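Local coordinates for protein PT26-6P (Thermococcus sp., PDB 2WB7) that is of unknown function but is encoded by a mobile extrachromosomal element and combines two immunoglobulin-like domains with a helical domain, at residues A[304-309]-A[323-328]. Residues are numbered along the deposited sequence; the frame is centred on the assembly and turned at random.
Sequences DEYRFV and DTTTGH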
loop_
_atom_site.group_PDB
_atom_site.type_symbol
_atom_site.label_atom_id
_atom_site.label_comp_id
_atom_site.label_asym_id
_atom_site.label_seq_id
_atom_site.Cartn_x
_atom_site.Cartn_y
_atom_site.Cartn_z
ATOM N N ASP A 304 0.083 18.134 2.745
ATOM C CA ASP A 304 0.453 18.292 4.179
ATOM C C ASP A 304 1.190 17.320 5.185
ATOM O O ASP A 304 2.422 17.354 5.293
ATOM C CB ASP A 304 -0.595 19.051 4.933
ATOM C CG ASP A 304 0.034 20.019 5.850
ATOM O OD1 ASP A 304 1.135 20.470 5.445
ATOM O OD2 ASP A 304 -0.524 20.301 6.940
ATOM N N GLU A 305 0.459 16.551 6.000
ATOM C CA GLU A 305 1.004 16.134 7.339
ATOM C C GLU A 305 1.222 14.642 7.628
ATOM O O GLU A 305 0.358 13.824 7.339
ATOM C CB GLU A 305 0.129 16.713 8.440
ATOM C CG GLU A 305 0.680 16.582 9.824
ATOM C CD GLU A 305 -0.219 17.301 10.858
ATOM O OE1 GLU A 305 -1.428 17.490 10.566
ATOM O OE2 GLU A 305 0.264 17.668 11.960
ATOM N N TYR A 306 2.364 14.304 8.239
ATOM C CA TYR A 306 2.812 12.907 8.370
ATOM C C TYR A 306 3.310 12.553 9.762
ATOM O O TYR A 306 3.762 13.410 10.526
ATOM C CB TYR A 306 3.956 12.610 7.392
ATOM C CG TYR A 306 5.221 13.374 7.711
ATOM C CD1 TYR A 306 6.155 12.865 8.607
ATOM C CD2 TYR A 306 5.480 14.632 7.126
ATOM C CE1 TYR A 306 7.297 13.568 8.932
ATOM C CE2 TYR A 306 6.637 15.356 7.438
ATOM C CZ TYR A 306 7.536 14.804 8.351
ATOM O OH TYR A 306 8.684 15.469 8.686
ATOM N N ARG A 307 3.250 11.260 10.070
ATOM C CA ARG A 307 3.938 10.697 11.230
ATOM C C ARG A 307 4.493 9.309 10.908
ATOM O O ARG A 307 3.765 8.417 10.512
ATOM C CB ARG A 307 2.988 10.609 12.422
ATOM C CG ARG A 307 3.666 10.268 13.714
ATOM C CD ARG A 307 2.771 10.559 14.897
ATOM N NE ARG A 307 3.601 10.974 16.014
ATOM C CZ ARG A 307 3.572 12.180 16.572
ATOM N NH1 ARG A 307 2.714 13.096 16.146
ATOM N NH2 ARG A 307 4.393 12.454 17.582
ATOM N N PHE A 308 5.791 9.126 11.079
ATOM C CA PHE A 308 6.391 7.799 10.942
ATOM C C PHE A 308 6.790 7.359 12.325
ATOM O O PHE A 308 7.373 8.154 13.072
ATOM C CB PHE A 308 7.616 7.847 10.015
ATOM C CG PHE A 308 7.275 8.265 8.611
ATOM C CD1 PHE A 308 6.718 7.350 7.715
ATOM C CD2 PHE A 308 7.429 9.579 8.209
ATOM C CE1 PHE A 308 6.355 7.733 6.445
ATOM C CE2 PHE A 308 7.068 9.963 6.930
ATOM C CZ PHE A 308 6.533 9.033 6.047
ATOM N N VAL A 309 6.455 6.120 12.685
ATOM C CA VAL A 309 6.716 5.619 14.032
ATOM C C VAL A 309 7.234 4.190 14.036
ATOM O O VAL A 309 7.167 3.493 13.030
ATOM C CB VAL A 309 5.436 5.657 14.937
ATOM C CG1 VAL A 309 4.794 7.048 14.905
ATOM C CG2 VAL A 309 4.451 4.571 14.525
ATOM N N ASP A 323 10.023 5.202 18.933
ATOM C CA ASP A 323 10.628 6.216 18.077
ATOM C C ASP A 323 9.656 6.794 17.023
ATOM O O ASP A 323 8.834 6.071 16.459
ATOM C CB ASP A 323 11.872 5.617 17.421
ATOM C CG ASP A 323 12.832 4.978 18.444
ATOM O OD1 ASP A 323 12.874 5.412 19.624
ATOM O OD2 ASP A 323 13.560 4.036 18.070
ATOM N N THR A 324 9.729 8.101 16.773
ATOM C CA THR A 324 8.754 8.776 15.894
ATOM C C THR A 324 9.314 10.033 15.244
ATOM O O THR A 324 10.102 10.759 15.853
ATOM C CB THR A 324 7.476 9.193 16.643
ATOM O OG1 THR A 324 6.641 9.958 15.763
ATOM C CG2 THR A 324 7.811 10.045 17.839
ATOM N N THR A 325 8.905 10.278 14.001
ATOM C CA THR A 325 9.217 11.533 13.335
ATOM C C THR A 325 7.924 12.128 12.785
ATOM O O THR A 325 7.078 11.392 12.281
ATOM C CB THR A 325 10.282 11.359 12.222
ATOM O OG1 THR A 325 10.600 12.635 11.677
ATOM C CG2 THR A 325 9.785 10.507 11.121
ATOM N N THR A 326 7.745 13.441 12.911
ATOM C CA THR A 326 6.498 14.040 12.481
ATOM C C THR A 326 6.635 15.483 12.000
ATOM O O THR A 326 7.423 16.267 12.552
ATOM C CB THR A 326 5.436 13.946 13.612
ATOM O OG1 THR A 326 4.119 14.108 13.074
ATOM C CG2 THR A 326 5.672 14.979 14.699
ATOM N N GLY A 327 5.864 15.839 10.974
ATOM C CA GLY A 327 5.833 17.221 10.499
ATOM C C GLY A 327 4.897 17.501 9.336
ATOM O O GLY A 327 3.888 16.802 9.148
ATOM N N HIS A 328 5.251 18.525 8.552
ATOM C CA HIS A 328 4.464 18.989 7.397
ATOM C C HIS A 328 5.267 19.017 6.104
ATOM O O HIS A 328 6.451 19.336 6.111
ATOM C CB HIS A 328 3.912 20.372 7.679
ATOM C CG HIS A 328 2.834 20.360 8.703
ATOM N ND1 HIS A 328 1.542 19.985 8.406
ATOM C CD2 HIS A 328 2.860 20.608 10.032
ATOM C CE1 HIS A 328 0.810 20.031 9.505
ATOM N NE2 HIS A 328 1.587 20.408 10.506
#
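Two donors grip the carbonyl oxygen Tyr306 O: the backbone N of Gly327 at 3.2 Å and the hydroxyl OG1 of Thr326 at 2.7 Å, the latter tilted 16° from the carbonyl plane. Threonine suits this place because its short side chain carries a hydroxyl donor to the facing carbonyl; OG1 lies opposite the backbone N (chi1 -161°). Gly327 returns the bond through its O, 3.1 Å from Tyr306 N, and, having no side chain on the ring's side of the sheet, lets the Tyr306 ring settle with Gly327 N over one face, offset toward the rim. The ring is brought there by a chi1 of 66°, which sets CG between the backbone N and carbonyl carbon; Gly327 CA then makes a CH-pi contact 4.0 Å from the ring centroid. These strands form the antiparallel hairpin 301-314/319-331 of the second immunoglobulin-like domain, with 319-331 at one border of an eight-stranded sheet and 301-314 continuing inward to 350-364. In the next hydrogen-bonded pair, buried Phe308 stacks on a second aromatic, Phe286, while Thr325 on the border strand offers it a methyl, CG2 packing 3.6 Å from Phe308 CB. On the other face, Arg307 is long enough to pass two threonines: NE makes a weak bond to Thr324 OG1, Thr326 CG2 lies over one guanidinium face, and NH1 bonds Ile142 O. Farther along, His328 ND1 gives a weak bond to Asp304 OD2, and the Glu305 carboxylate lies beside the imidazole; the two acidic groups might favour a protonated ring, though solvent exposure would dampen the effect.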